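Local coordinates for protein dihydropteridine reductase (Caenorhabditis elegans, PDB 1OOE) that probably catalyses the NAD(P)H-dependent reduction of quinonoid dihydrobiopterin to tetrahydrobiopterin as a homodimeric member of the short-chain dehydrogenase/reductase family, at residues G13-G16 with S17-E21; L99-K102 with Q103-S107; P188-H192 with S193-P197. All blocks are in the same frame, centred on the assembly; numbering follows the deposited sequence. Where two conformers were deposited one is given.

Contact 1: residues G13-G16 with S17-E21; sequences GALG and SAILE
Four successive i to i+4 backbone bonds join residues 13-16 to 17-21 as the first turns of helix 14-25, running from Ser17 N to Gly13 O (2.8 Å) through to Leu20 N to Gly16 O (2.9 Å). Gly13 occupies the N-cap position, and Gly13 O also lies 3.2 Å from Ser17 CB. The longest of the four bonds joins Ala18 N to Ala14 O at 3.2 Å; the methyl of Ala18 rests beside the carbonyl oxygens of Ala14 and Leu15. Gly13 and Gly16 fit a GxGxxG pattern, consistent with the glycine-rich turn that meets the dinucleotide in Rossmann folds, here at the start of the helix in the beta-alpha-beta unit 4-9, 14-25, 28-34. Among the side chains, the apolar meeting is between Leu15 and Ile19, which cross obliquely: Leu15 CG stands 3.7 Å from Ile19 CD1, with Leu15 CD1 only slightly farther. With chi1 at -67°, Ile19 CG1 lies beside its own backbone N and passes 3.2 Å from Leu15 O, which carries CD1 back to the leucine. Leu15 and Ile19 also pack on Ile201 and Leu205 of helix 198-210, whereas Leu20 touches Val30 of strand 28-34.

Contact 2: residues L99-K102 with Q103-S107; sequences LMIK and QSVWS
Lys102 and Trp106 meet one turn apart in a local contact within helix 93-118 of the Rossmann-type SDR fold, at a point where the helix widens into a pi-type turn. The backbone gives the evidence. Ser104 N bonds to Met100 O at 3.0 Å in the regular i to i+4 manner, but Ile101 O then takes Trp106 N, five residues on, at 3.0 Å. Val105 N also reaches Ile101 O, though at 126° that bond is weak. The i to i+5 bond from Trp106 N marks the pi-type turn; the weak bond from Val105 N shares its acceptor.

Lys102 lies along one face of the Trp106 indole, its chain extended beyond CG and pointing the same way as the ring. Lys102 CA makes a CH-pi contact 3.7 Å from the centroid of the five-membered ring and 9° off its normal, while CG covers the rim of the same face near CZ2 and CE2. The ammonium forms a salt bridge with Asp98, while CA, CG and CE are what lie against the indole. Ile101 CG2 approaches NE1 and CD1 of the ring, and Ile101 CD1 lies alongside Val105 CG2. Trp53 of the same chain stacks on Trp106; Trp53 of the second subunit packs against Ile101, which places this side of the helix near the dimer partner.

Around the helix, Gln103 OE1 accepts a hydrogen bond from Gly82 N, which anchors the amide. Met100, bent at chi2 and chi3, brings its methyl CE against the Gln103 amide, with Met100 CE 3.4 Å from Gln103 OE1 and 3.5 Å from Gln103 CD.

Contact 3: residues P188-H192 with S193-P197; sequences PNADH and SSWTP
The His192 ring and the six-membered ring of Trp195 stack face to face, with centroids 4.1 Å apart and planes at 15°. Trp195 CE3 lies over the centre of the imidazole face, while His192 CD2 lies over the indole; NE2 reaches farther out, toward CZ3 and CH2. His192 CA adds a CH-pi contact over the face of the five-membered ring. Ala190 CB comes obliquely to the indole, 3.7 Å from Trp195 CZ2, and Asp191 O is also oblique to it, near CD1. Arg184 of helix 181-186 touches both His192 and Trp195, tying the stack to that helix.

The adjoining chain forms an Asx turn: Asp191 OD1 accepts Ser193 N at 2.8 Å and also Ser193 OG at 2.6 Å, both from the same face of the carboxylate. The hydroxyl comes from above its plane, the amide 32° out of it on the anti side. Chi1 of -170° sets the Asp191 CG beside its own carbonyl carbon, where OD1 can reach both donors. Ser194 OG donates to Asp191 O at 3.1 Å from nearly straight beyond the carbonyl oxygen. Trp195 N meets His192 O from above the carbonyl plane at 3.1 Å.

A leucine in place of Trp195 would probably forfeit the stack, leaving the His192 ring free to turn and Ala190 CB without its indole neighbour. With two donors on OD1, the Asp191 carboxylate is likely to keep its negative charge in this surface loop.

In the fold
From the N terminus, contact 1 comes first, opening helix 14-25 just after strand 4-9; contact 2 follows in the N-terminal half of helix 93-118, and contact 3 comes last, in the loop joining helix 181-186 to helix 198-210. Each is formed by adjoining segments, so each closes only a helical turn or a tight loop turn, and the three run in series without nesting or crossing. None touches another: the centres of contacts 1 and 2 lie about 19 Å apart, those of contacts 2 and 3 about 28 Å. Helix 198-210 relates contacts 1 and 3, since it covers side chains of the former and begins directly after the latter. Contact 2 instead faces helix 141-158 and the second subunit.

Contact 1: residues G13-G16 with S17-E21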
loop_
_atom_site.group_PDB
_atom_site.type_symbol
_atom_site.label_atom_id
_atom_site.label_comp_id
_atom_site.label_asym_id
_atom_site.label_seq_id
_atom_site.Cartn_x
_atom_site.Cartn_y
_atom_site.Cartn_z
ATOM N N GLY A 13 -4.164 -13.507 18.565
ATOM C CA GLY A 13 -3.070 -12.662 19.026
ATOM C C GLY A 13 -3.288 -12.122 20.430
ATOM O O GLY A 13 -4.363 -12.291 21.004
ATOM N N ALA A 14 -2.272 -11.467 20.987
ATOM C CA ALA A 14 -2.372 -10.917 22.335
ATOM C C ALA A 14 -3.525 -9.919 22.458
ATOM O O ALA A 14 -4.392 -10.064 23.319
ATOM C CB ALA A 14 -1.055 -10.250 22.729
ATOM N N LEU A 15 -3.531 -8.912 21.591
ATOM C CA LEU A 15 -4.575 -7.898 21.616
ATOM C C LEU A 15 -5.921 -8.476 21.188
ATOM O O LEU A 15 -6.951 -8.188 21.800
ATOM C CB LEU A 15 -4.197 -6.722 20.706
ATOM C CG LEU A 15 -5.217 -5.589 20.562
ATOM C CD1 LEU A 15 -5.561 -5.010 21.933
ATOM C CD2 LEU A 15 -4.651 -4.505 19.653
ATOM N N GLY A 16 -5.908 -9.293 20.140
ATOM C CA GLY A 16 -7.138 -9.891 19.650
ATOM C C GLY A 16 -7.846 -10.748 20.681
ATOM O O GLY A 16 -9.069 -10.667 20.839
ATOM N N SER A 17 -7.082 -11.579 21.385
ATOM C CA SER A 17 -7.650 -12.445 22.409
ATOM C C SER A 17 -8.195 -11.609 23.566
ATOM O O SER A 17 -9.227 -11.943 24.151
ATOM C CB SER A 17 -6.593 -13.436 22.918
ATOM O OG SER A 17 -7.117 -14.260 23.945
ATOM N N ALA A 18 -7.505 -10.520 23.891
ATOM C CA ALA A 18 -7.946 -9.642 24.970
ATOM C C ALA A 18 -9.284 -8.999 24.608
ATOM O O ALA A 18 -10.188 -8.902 25.442
ATOM C CB ALA A 18 -6.903 -8.559 25.228
ATOM N N ILE A 19 -9.397 -8.547 23.364
ATOM C CA ILE A 19 -10.623 -7.917 22.889
ATOM C C ILE A 19 -11.768 -8.927 22.895
ATOM O O ILE A 19 -12.860 -8.635 23.381
ATOM C CB ILE A 19 -10.431 -7.346 21.460
ATOM C CG1 ILE A 19 -9.430 -6.190 21.508
ATOM C CG2 ILE A 19 -11.768 -6.858 20.890
ATOM C CD1 ILE A 19 -8.931 -5.749 20.149
ATOM N N LEU A 20 -11.509 -10.119 22.367
ATOM C CA LEU A 20 -12.518 -11.170 22.316
ATOM C C LEU A 20 -13.027 -11.509 23.717
ATOM O O LEU A 20 -14.235 -11.569 23.951
ATOM C CB LEU A 20 -11.935 -12.419 21.642
ATOM C CG LEU A 20 -12.871 -13.602 21.366
ATOM C CD1 LEU A 20 -12.292 -14.463 20.241
ATOM C CD2 LEU A 20 -13.064 -14.420 22.630
ATOM N N GLU A 21 -12.105 -11.718 24.651
ATOM C CA GLU A 21 -12.486 -12.039 26.023
ATOM C C GLU A 21 -13.292 -10.915 26.670
ATOM O O GLU A 21 -14.275 -11.166 27.370
ATOM C CB GLU A 21 -11.241 -12.318 26.872
ATOM C CG GLU A 21 -10.517 -13.615 26.548
ATOM C CD GLU A 21 -11.407 -14.835 26.693
ATOM O OE1 GLU A 21 -12.337 -14.799 27.529
ATOM O OE2 GLU A 21 -11.167 -15.834 25.983
#

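Contact 2: residues L99-K102 with Q103-S107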
loop_
_atom_site.group_PDB
_atom_site.type_symbol
_atom_site.label_atom_id
_atom_site.label_comp_id
_atom_site.label_asym_id
_atom_site.label_seq_id
_atom_site.Cartn_x
_atom_site.Cartn_y
_atom_site.Cartn_z
ATOM N N LEU A 99 5.302 -10.451 2.563
ATOM C CA LEU A 99 4.701 -10.923 3.803
ATOM C C LEU A 99 3.894 -9.825 4.486
ATOM O O LEU A 99 2.849 -10.094 5.083
ATOM C CB LEU A 99 5.781 -11.430 4.763
ATOM C CG LEU A 99 6.496 -12.728 4.373
ATOM C CD1 LEU A 99 7.630 -12.992 5.355
ATOM C CD2 LEU A 99 5.509 -13.887 4.380
ATOM N N MET A 100 4.378 -8.589 4.407
ATOM C CA MET A 100 3.682 -7.475 5.043
ATOM C C MET A 100 2.374 -7.097 4.351
ATOM O O MET A 100 1.420 -6.688 5.011
ATOM C CB MET A 100 4.613 -6.265 5.157
ATOM C CG MET A 100 5.743 -6.480 6.159
ATOM S SD MET A 100 5.146 -6.920 7.825
ATOM C CE MET A 100 5.150 -8.730 7.761
ATOM N N ILE A 101 2.320 -7.228 3.030
ATOM C CA ILE A 101 1.080 -6.926 2.319
ATOM C C ILE A 101 0.071 -8.001 2.729
ATOM O O ILE A 101 -1.077 -7.701 3.074
ATOM C CB ILE A 101 1.266 -6.982 0.783
ATOM C CG1 ILE A 101 2.146 -5.816 0.312
ATOM C CG2 ILE A 101 -0.098 -6.967 0.086
ATOM C CD1 ILE A 101 1.498 -4.444 0.398
ATOM N N LYS A 102 0.516 -9.254 2.700
ATOM C CA LYS A 102 -0.338 -10.385 3.059
ATOM C C LYS A 102 -0.858 -10.327 4.491
ATOM O O LYS A 102 -1.988 -10.737 4.766
ATOM C CB LYS A 102 0.417 -11.704 2.838
ATOM C CG LYS A 102 0.606 -12.055 1.371
ATOM C CD LYS A 102 1.579 -13.213 1.169
ATOM C CE LYS A 102 1.585 -13.653 -0.287
ATOM N NZ LYS A 102 2.714 -14.583 -0.600
ATOM N N GLN A 103 -0.044 -9.805 5.403
ATOM C CA GLN A 103 -0.436 -9.727 6.804
ATOM C C GLN A 103 -1.304 -8.531 7.197
ATOM O O GLN A 103 -2.257 -8.690 7.960
ATOM C CB GLN A 103 0.813 -9.775 7.688
ATOM C CG GLN A 103 1.425 -11.166 7.791
ATOM C CD GLN A 103 2.741 -11.175 8.543
ATOM O OE1 GLN A 103 2.894 -10.501 9.559
ATOM N NE2 GLN A 103 3.697 -11.955 8.051
ATOM N N SER A 104 -0.986 -7.346 6.682
ATOM C CA SER A 104 -1.742 -6.138 7.015
ATOM C C SER A 104 -2.791 -5.703 5.991
ATOM O O SER A 104 -3.906 -5.329 6.361
ATOM C CB SER A 104 -0.786 -4.964 7.256
ATOM O OG SER A 104 -0.075 -5.120 8.473
ATOM N N VAL A 105 -2.435 -5.739 4.712
ATOM C CA VAL A 105 -3.356 -5.307 3.667
ATOM C C VAL A 105 -4.453 -6.319 3.339
ATOM O O VAL A 105 -5.618 -5.947 3.216
ATOM C CB VAL A 105 -2.590 -4.940 2.373
ATOM C CG1 VAL A 105 -3.567 -4.515 1.284
ATOM C CG2 VAL A 105 -1.613 -3.806 2.662
ATOM N N TRP A 106 -4.096 -7.589 3.197
ATOM C CA TRP A 106 -5.104 -8.603 2.883
ATOM C C TRP A 106 -6.201 -8.644 3.952
ATOM O O TRP A 106 -7.392 -8.615 3.633
ATOM C CB TRP A 106 -4.458 -9.988 2.777
ATOM C CG TRP A 106 -3.666 -10.237 1.514
ATOM C CD1 TRP A 106 -3.075 -9.305 0.709
ATOM C CD2 TRP A 106 -3.336 -11.516 0.957
ATOM N NE1 TRP A 106 -2.393 -9.927 -0.316
ATOM C CE2 TRP A 106 -2.538 -11.284 -0.185
ATOM C CE3 TRP A 106 -3.636 -12.838 1.316
ATOM C CZ2 TRP A 106 -2.035 -12.330 -0.975
ATOM C CZ3 TRP A 106 -3.133 -13.878 0.530
ATOM C CH2 TRP A 106 -2.342 -13.612 -0.601
ATOM N N SER A 107 -5.790 -8.710 5.214
ATOM C CA SER A 107 -6.732 -8.771 6.331
ATOM C C SER A 107 -7.597 -7.523 6.455
ATOM O O SER A 107 -8.819 -7.618 6.600
ATOM C CB SER A 107 -5.975 -9.016 7.642
ATOM O OG SER A 107 -4.986 -8.021 7.861
#

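Contact 3: residues P188-H192 with S193-P197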
loop_
_atom_site.group_PDB
_atom_site.type_symbol
_atom_site.label_atom_id
_atom_site.label_comp_id
_atom_site.label_asym_id
_atom_site.label_seq_id
_atom_site.Cartn_x
_atom_site.Cartn_y
_atom_site.Cartn_z
ATOM N N PRO A 188 12.885 -6.783 29.010
ATOM C CA PRO A 188 12.614 -7.015 30.432
ATOM C C PRO A 188 12.857 -5.870 31.415
ATOM O O PRO A 188 12.266 -5.848 32.490
ATOM C CB PRO A 188 13.480 -8.231 30.746
ATOM C CG PRO A 188 14.662 -8.019 29.865
ATOM C CD PRO A 188 14.016 -7.615 28.559
ATOM N N ASN A 189 13.716 -4.923 31.058
ATOM C CA ASN A 189 14.013 -3.820 31.968
ATOM C C ASN A 189 13.442 -2.469 31.561
ATOM O O ASN A 189 13.864 -1.428 32.059
ATOM C CB ASN A 189 15.526 -3.727 32.164
ATOM C CG ASN A 189 16.072 -4.909 32.933
ATOM O OD1 ASN A 189 15.863 -5.025 34.142
ATOM N ND2 ASN A 189 16.747 -5.810 32.233
ATOM N N ALA A 190 12.464 -2.491 30.665
ATOM C CA ALA A 190 11.837 -1.261 30.208
ATOM C C ALA A 190 10.937 -0.668 31.286
ATOM O O ALA A 190 10.519 -1.361 32.212
ATOM C CB ALA A 190 11.027 -1.534 28.954
ATOM N N ASP A 191 10.655 0.624 31.160
ATOM C CA ASP A 191 9.789 1.324 32.100
ATOM C C ASP A 191 8.360 1.167 31.592
ATOM O O ASP A 191 7.987 1.779 30.592
ATOM C CB ASP A 191 10.148 2.810 32.140
ATOM C CG ASP A 191 9.446 3.550 33.261
ATOM O OD1 ASP A 191 8.333 3.139 33.648
ATOM O OD2 ASP A 191 10.007 4.553 33.751
ATOM N N HIS A 192 7.559 0.358 32.275
ATOM C CA HIS A 192 6.181 0.144 31.841
ATOM C C HIS A 192 5.270 1.357 32.013
ATOM O O HIS A 192 4.092 1.306 31.660
ATOM C CB HIS A 192 5.579 -1.062 32.566
ATOM C CG HIS A 192 6.241 -2.359 32.224
ATOM N ND1 HIS A 192 5.735 -3.580 32.616
ATOM C CD2 HIS A 192 7.374 -2.628 31.532
ATOM C CE1 HIS A 192 6.527 -4.543 32.181
ATOM N NE2 HIS A 192 7.529 -3.992 31.519
ATOM N N SER A 193 5.809 2.451 32.538
ATOM C CA SER A 193 5.007 3.652 32.730
ATOM C C SER A 193 4.677 4.281 31.376
ATOM O O SER A 193 3.916 5.248 31.294
ATOM C CB SER A 193 5.751 4.663 33.607
ATOM O OG SER A 193 6.888 5.179 32.938
ATOM N N SER A 194 5.253 3.728 30.312
ATOM C CA SER A 194 5.009 4.237 28.969
ATOM C C SER A 194 4.400 3.157 28.078
ATOM O O SER A 194 4.327 3.315 26.861
ATOM C CB SER A 194 6.312 4.746 28.349
ATOM O OG SER A 194 7.273 3.710 28.269
ATOM N N TRP A 195 3.968 2.062 28.693
ATOM C CA TRP A 195 3.356 0.952 27.968
ATOM C C TRP A 195 1.832 1.012 28.061
ATOM O O TRP A 195 1.281 1.159 29.150
ATOM C CB TRP A 195 3.850 -0.376 28.546
ATOM C CG TRP A 195 5.256 -0.727 28.159
ATOM C CD1 TRP A 195 6.250 0.136 27.784
ATOM C CD2 TRP A 195 5.822 -2.040 28.100
ATOM N NE1 TRP A 195 7.395 -0.564 27.487
ATOM C CE2 TRP A 195 7.162 -1.900 27.674
ATOM C CE3 TRP A 195 5.325 -3.324 28.365
ATOM C CZ2 TRP A 195 8.012 -2.997 27.504
ATOM C CZ3 TRP A 195 6.169 -4.414 28.197
ATOM C CH2 TRP A 195 7.499 -4.242 27.770
ATOM N N THR A 196 1.152 0.892 26.922
ATOM C CA THR A 196 -0.307 0.932 26.909
ATOM C C THR A 196 -0.905 -0.431 27.261
ATOM O O THR A 196 -0.568 -1.444 26.646
ATOM C CB THR A 196 -0.855 1.349 25.514
ATOM O OG1 THR A 196 -0.309 2.616 25.134
ATOM C CG2 THR A 196 -2.380 1.462 25.548
ATOM N N PRO A 197 -1.789 -0.476 28.273
ATOM C CA PRO A 197 -2.423 -1.734 28.677
ATOM C C PRO A 197 -3.403 -2.147 27.587
ATOM O O PRO A 197 -4.044 -1.291 26.972
ATOM C CB PRO A 197 -3.150 -1.360 29.968
ATOM C CG PRO A 197 -2.368 -0.205 30.489
ATOM C CD PRO A 197 -2.084 0.587 29.244
#